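Local coordinates for methylocystis parvus OBBP MbnE (Methylocystis parvus OBBP, PDB 5ICQ), which probably binds the copper-chelating peptide methanobactin in the periplasm as the solute-binding component of its uptake machinery, at residues K220-V232 with L238-D250. Residues are numbered along the deposited sequence; the frame is centred on the assembly and turned at random.
Sequences KPLGSGPYVVADV and LLLKRDPNYWGAD
Strands 227-232 and 238-242 pair antiparallel, V228 and K241 exchanging two backbone hydrogen bonds, until a classic beta bulge sets both A230 and D231 against L239, whose O takes A230 N at 2.8 Å and D231 N only weakly. On one face V229 divides its branches: CG1, anti to the backbone N (chi1 176°), meets L238 CD1 at 3.6 Å, while CG2 touches L240 CD2. Y227 lays CD1 against the R242 backbone N. Past the strands, D243 N closes the pairing on P226 O at 2.8 Å, and a water bridges G225 O to D243 OD2. P226 lies over one face of the Y246 ring, CD 4.0 Å from the centroid and 16° off the normal; G248 N sits over the opposite face, and the hydroxyl reaches Q97 and Q254. S224 O comes to the ring's edge, 3.2 Å from Y246 CE1. With an alanine for Y246, P226 would probably lose its CH-pi partner, and Q97 and Q254 the hydroxyl joining them. D243 OD1 accepts from N245 N in an Asx turn, within a type I turn that leads the chain out of a bulged beta hairpin, whose strand 227-233 edges a four-stranded mixed sheet of the solute-binding protein.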
loop_
_atom_site.group_PDB
_atom_site.type_symbol
_atom_site.label_atom_id
_atom_site.label_comp_id
_atom_site.label_asym_id
_atom_site.label_seq_id
_atom_site.Cartn_x
_atom_site.Cartn_y
_atom_site.Cartn_z
ATOM N N LYS A 220 6.625 -7.089 -27.317
ATOM C CA LYS A 220 7.463 -7.527 -26.212
ATOM C C LYS A 220 8.449 -6.423 -25.843
ATOM O O LYS A 220 9.306 -6.068 -26.663
ATOM C CB LYS A 220 8.177 -8.811 -26.588
ATOM C CG LYS A 220 7.202 -9.925 -26.960
ATOM C CD LYS A 220 7.938 -11.149 -27.482
ATOM C CE LYS A 220 6.969 -12.185 -28.011
ATOM N NZ LYS A 220 7.706 -13.290 -28.674
ATOM N N PRO A 221 8.359 -5.850 -24.650
ATOM C CA PRO A 221 9.220 -4.721 -24.296
ATOM C C PRO A 221 10.621 -5.164 -23.911
ATOM O O PRO A 221 10.834 -6.251 -23.369
ATOM C CB PRO A 221 8.500 -4.111 -23.091
ATOM C CG PRO A 221 7.910 -5.329 -22.407
ATOM C CD PRO A 221 7.482 -6.250 -23.533
ATOM N N LEU A 222 11.581 -4.283 -24.175
ATOM C CA LEU A 222 12.973 -4.541 -23.834
ATOM C C LEU A 222 13.282 -4.009 -22.441
ATOM O O LEU A 222 13.057 -2.824 -22.153
ATOM C CB LEU A 222 13.911 -3.893 -24.858
ATOM C CG LEU A 222 15.381 -4.241 -24.571
ATOM C CD1 LEU A 222 15.635 -5.690 -24.927
ATOM C CD2 LEU A 222 16.355 -3.330 -25.309
ATOM N N GLY A 223 13.811 -4.879 -21.586
ATOM C CA GLY A 223 14.312 -4.451 -20.294
ATOM C C GLY A 223 15.705 -4.982 -20.025
ATOM O O GLY A 223 16.385 -5.441 -20.949
ATOM N N SER A 224 16.154 -4.904 -18.769
ATOM C CA SER A 224 17.475 -5.384 -18.383
ATOM C C SER A 224 17.417 -6.459 -17.308
ATOM O O SER A 224 18.467 -6.851 -16.800
ATOM C CB SER A 224 18.352 -4.227 -17.891
ATOM O OG SER A 224 17.775 -3.614 -16.743
ATOM N N GLY A 225 16.226 -6.949 -16.958
ATOM C CA GLY A 225 16.069 -7.832 -15.824
ATOM C C GLY A 225 16.318 -9.294 -16.154
ATOM O O GLY A 225 16.695 -9.681 -17.279
ATOM N N PRO A 226 16.123 -10.139 -15.138
ATOM C CA PRO A 226 16.442 -11.569 -15.280
ATOM C C PRO A 226 15.590 -12.321 -16.281
ATOM O O PRO A 226 15.999 -13.412 -16.696
ATOM C CB PRO A 226 16.216 -12.116 -13.866
ATOM C CG PRO A 226 15.256 -11.132 -13.234
ATOM C CD PRO A 226 15.727 -9.802 -13.759
ATOM N N TYR A 227 14.415 -11.820 -16.646
ATOM C CA TYR A 227 13.523 -12.505 -17.569
ATOM C C TYR A 227 13.227 -11.634 -18.775
ATOM O O TYR A 227 13.177 -10.405 -18.677
ATOM C CB TYR A 227 12.179 -12.878 -16.912
ATOM C CG TYR A 227 12.332 -13.855 -15.780
ATOM C CD1 TYR A 227 12.368 -15.229 -16.019
ATOM C CD2 TYR A 227 12.475 -13.408 -14.472
ATOM C CE1 TYR A 227 12.526 -16.138 -14.960
ATOM C CE2 TYR A 227 12.638 -14.301 -13.418
ATOM C CZ TYR A 227 12.656 -15.658 -13.671
ATOM O OH TYR A 227 12.836 -16.532 -12.620
ATOM N N VAL A 228 12.998 -12.288 -19.907
ATOM C CA VAL A 228 12.477 -11.621 -21.092
ATOM C C VAL A 228 11.054 -12.099 -21.336
ATOM O O VAL A 228 10.632 -13.168 -20.871
ATOM C CB VAL A 228 13.350 -11.874 -22.337
ATOM C CG1 VAL A 228 14.793 -11.507 -22.051
ATOM C CG2 VAL A 228 13.235 -13.333 -22.783
ATOM N N VAL A 229 10.302 -11.287 -22.074
ATOM C CA VAL A 229 8.934 -11.639 -22.443
ATOM C C VAL A 229 9.002 -12.572 -23.647
ATOM O O VAL A 229 9.421 -12.169 -24.736
ATOM C CB VAL A 229 8.090 -10.398 -22.743
ATOM C CG1 VAL A 229 6.705 -10.817 -23.212
ATOM C CG2 VAL A 229 7.984 -9.533 -21.507
ATOM N N ALA A 230 8.612 -13.828 -23.444
ATOM C CA ALA A 230 8.735 -14.874 -24.448
ATOM C C ALA A 230 7.463 -15.094 -25.247
ATOM O O ALA A 230 7.538 -15.456 -26.425
ATOM C CB ALA A 230 9.140 -16.193 -23.787
ATOM N N ASP A 231 6.299 -14.881 -24.644
ATOM C CA ASP A 231 5.045 -15.059 -25.362
ATOM C C ASP A 231 3.980 -14.227 -24.668
ATOM O O ASP A 231 4.005 -14.066 -23.446
ATOM C CB ASP A 231 4.617 -16.530 -25.410
ATOM C CG ASP A 231 3.405 -16.756 -26.306
ATOM O OD1 ASP A 231 3.457 -16.346 -27.483
ATOM O OD2 ASP A 231 2.395 -17.315 -25.827
ATOM N N VAL A 232 3.053 -13.687 -25.451
ATOM C CA VAL A 232 1.945 -12.933 -24.882
ATOM C C VAL A 232 0.685 -13.233 -25.678
ATOM O O VAL A 232 0.697 -13.213 -26.914
ATOM C CB VAL A 232 2.221 -11.415 -24.844
ATOM C CG1 VAL A 232 2.631 -10.914 -26.200
ATOM C CG2 VAL A 232 0.987 -10.653 -24.340
ATOM N N LEU A 238 0.849 -14.279 -20.028
ATOM C CA LEU A 238 2.152 -13.671 -20.269
ATOM C C LEU A 238 3.196 -14.693 -19.847
ATOM O O LEU A 238 3.167 -15.167 -18.707
ATOM C CB LEU A 238 2.295 -12.372 -19.472
ATOM C CG LEU A 238 3.679 -11.727 -19.465
ATOM C CD1 LEU A 238 4.057 -11.330 -20.881
ATOM C CD2 LEU A 238 3.719 -10.517 -18.518
ATOM N N LEU A 239 4.075 -15.078 -20.766
ATOM C CA LEU A 239 5.121 -16.054 -20.475
ATOM C C LEU A 239 6.471 -15.352 -20.403
ATOM O O LEU A 239 6.905 -14.716 -21.373
ATOM C CB LEU A 239 5.163 -17.168 -21.519
ATOM C CG LEU A 239 6.261 -18.223 -21.285
ATOM C CD1 LEU A 239 5.996 -19.045 -20.020
ATOM C CD2 LEU A 239 6.430 -19.138 -22.499
ATOM N N LEU A 240 7.126 -15.477 -19.258
ATOM C CA LEU A 240 8.468 -14.964 -19.042
ATOM C C LEU A 240 9.453 -16.119 -19.087
ATOM O O LEU A 240 9.177 -17.198 -18.564
ATOM C CB LEU A 240 8.574 -14.266 -17.687
ATOM C CG LEU A 240 7.556 -13.161 -17.434
ATOM C CD1 LEU A 240 7.832 -12.517 -16.087
ATOM C CD2 LEU A 240 7.605 -12.140 -18.568
ATOM N N LYS A 241 10.599 -15.894 -19.712
ATOM C CA LYS A 241 11.632 -16.913 -19.802
ATOM C C LYS A 241 12.955 -16.290 -19.389
ATOM O O LYS A 241 13.251 -15.151 -19.760
ATOM C CB LYS A 241 11.715 -17.483 -21.229
ATOM C CG LYS A 241 12.770 -18.547 -21.406
ATOM C CD LYS A 241 12.548 -19.299 -22.708
ATOM C CE LYS A 241 13.534 -20.444 -22.865
ATOM N NZ LYS A 241 13.342 -21.111 -24.189
ATOM N N ARG A 242 13.750 -17.034 -18.624
ATOM C CA ARG A 242 14.997 -16.488 -18.116
ATOM C C ARG A 242 15.890 -16.028 -19.264
ATOM O O ARG A 242 15.958 -16.673 -20.315
ATOM C CB ARG A 242 15.740 -17.535 -17.285
ATOM C CG ARG A 242 17.138 -17.085 -16.887
ATOM C CD ARG A 242 17.982 -18.214 -16.315
ATOM N NE ARG A 242 17.254 -19.010 -15.331
ATOM C CZ ARG A 242 16.986 -18.607 -14.097
ATOM N NH1 ARG A 242 17.384 -17.396 -13.702
ATOM N NH2 ARG A 242 16.332 -19.406 -13.270
ATOM N N ASP A 243 16.531 -14.876 -19.074
ATOM C CA ASP A 243 17.637 -14.438 -19.917
ATOM C C ASP A 243 18.886 -15.152 -19.422
ATOM O O ASP A 243 19.368 -14.849 -18.327
ATOM C CB ASP A 243 17.834 -12.921 -19.845
ATOM C CG ASP A 243 18.992 -12.430 -20.720
ATOM O OD1 ASP A 243 19.681 -13.263 -21.356
ATOM O OD2 ASP A 243 19.220 -11.202 -20.761
ATOM N N PRO A 244 19.434 -16.093 -20.187
ATOM C CA PRO A 244 20.624 -16.823 -19.722
ATOM C C PRO A 244 21.832 -15.931 -19.486
ATOM O O PRO A 244 22.783 -16.352 -18.818
ATOM C CB PRO A 244 20.885 -17.826 -20.854
ATOM C CG PRO A 244 20.180 -17.269 -22.047
ATOM C CD PRO A 244 19.005 -16.495 -21.538
ATOM N N ASN A 245 21.829 -14.710 -20.009
ATOM C CA ASN A 245 22.965 -13.807 -19.860
ATOM C C ASN A 245 22.626 -12.565 -19.046
ATOM O O ASN A 245 23.336 -11.554 -19.131
ATOM C CB ASN A 245 23.482 -13.445 -21.247
ATOM C CG ASN A 245 23.846 -14.681 -22.040
ATOM O OD1 ASN A 245 24.769 -15.399 -21.666
ATOM N ND2 ASN A 245 23.127 -14.941 -23.126
ATOM N N TYR A 246 21.558 -12.629 -18.250
ATOM C CA TYR A 246 21.164 -11.525 -17.380
ATOM C C TYR A 246 22.369 -10.895 -16.679
ATOM O O TYR A 246 23.126 -11.575 -15.981
ATOM C CB TYR A 246 20.144 -12.030 -16.349
ATOM C CG TYR A 246 19.926 -11.045 -15.225
ATOM C CD1 TYR A 246 19.703 -9.693 -15.492
ATOM C CD2 TYR A 246 19.954 -11.465 -13.894
ATOM C CE1 TYR A 246 19.542 -8.779 -14.459
ATOM C CE2 TYR A 246 19.769 -10.564 -12.860
ATOM C CZ TYR A 246 19.572 -9.232 -13.145
ATOM O OH TYR A 246 19.410 -8.343 -12.111
ATOM N N TRP A 247 22.565 -9.588 -16.886
ATOM C CA TRP A 247 23.803 -8.939 -16.445
ATOM C C TRP A 247 24.007 -9.030 -14.935
ATOM O O TRP A 247 25.153 -9.089 -14.462
ATOM C CB TRP A 247 23.807 -7.462 -16.879
ATOM C CG TRP A 247 22.960 -6.612 -15.986
ATOM C CD1 TRP A 247 21.630 -6.332 -16.134
ATOM C CD2 TRP A 247 23.377 -5.955 -14.778
ATOM N NE1 TRP A 247 21.192 -5.542 -15.090
ATOM C CE2 TRP A 247 22.246 -5.294 -14.248
ATOM C CE3 TRP A 247 24.596 -5.866 -14.094
ATOM C CZ2 TRP A 247 22.299 -4.542 -13.070
ATOM C CZ3 TRP A 247 24.647 -5.110 -12.925
ATOM C CH2 TRP A 247 23.507 -4.467 -12.425
ATOM N N GLY A 248 22.923 -9.027 -14.162
ATOM C CA GLY A 248 23.031 -8.839 -12.724
ATOM C C GLY A 248 22.843 -10.090 -11.891
ATOM O O GLY A 248 22.572 -10.005 -10.691
ATOM N N ALA A 249 23.022 -11.262 -12.511
ATOM C CA ALA A 249 22.672 -12.511 -11.842
ATOM C C ALA A 249 23.468 -12.713 -10.554
ATOM O O ALA A 249 22.976 -13.371 -9.630
ATOM C CB ALA A 249 22.886 -13.697 -12.791
ATOM N N ASP A 250 24.677 -12.148 -10.459
ATOM C CA ASP A 250 25.516 -12.320 -9.276
ATOM C C ASP A 250 25.717 -11.013 -8.501
ATOM O O ASP A 250 26.629 -10.907 -7.672
ATOM C CB ASP A 250 26.861 -12.944 -9.664
ATOM C CG ASP A 250 27.659 -13.417 -8.455
ATOM O OD1 ASP A 250 27.095 -14.138 -7.599
ATOM O OD2 ASP A 250 28.846 -13.046 -8.355
HETATM O O HOH W 1 18.392 -9.239 -19.273
HETATM O O HOH W 2 18.253 -14.726 -15.011
#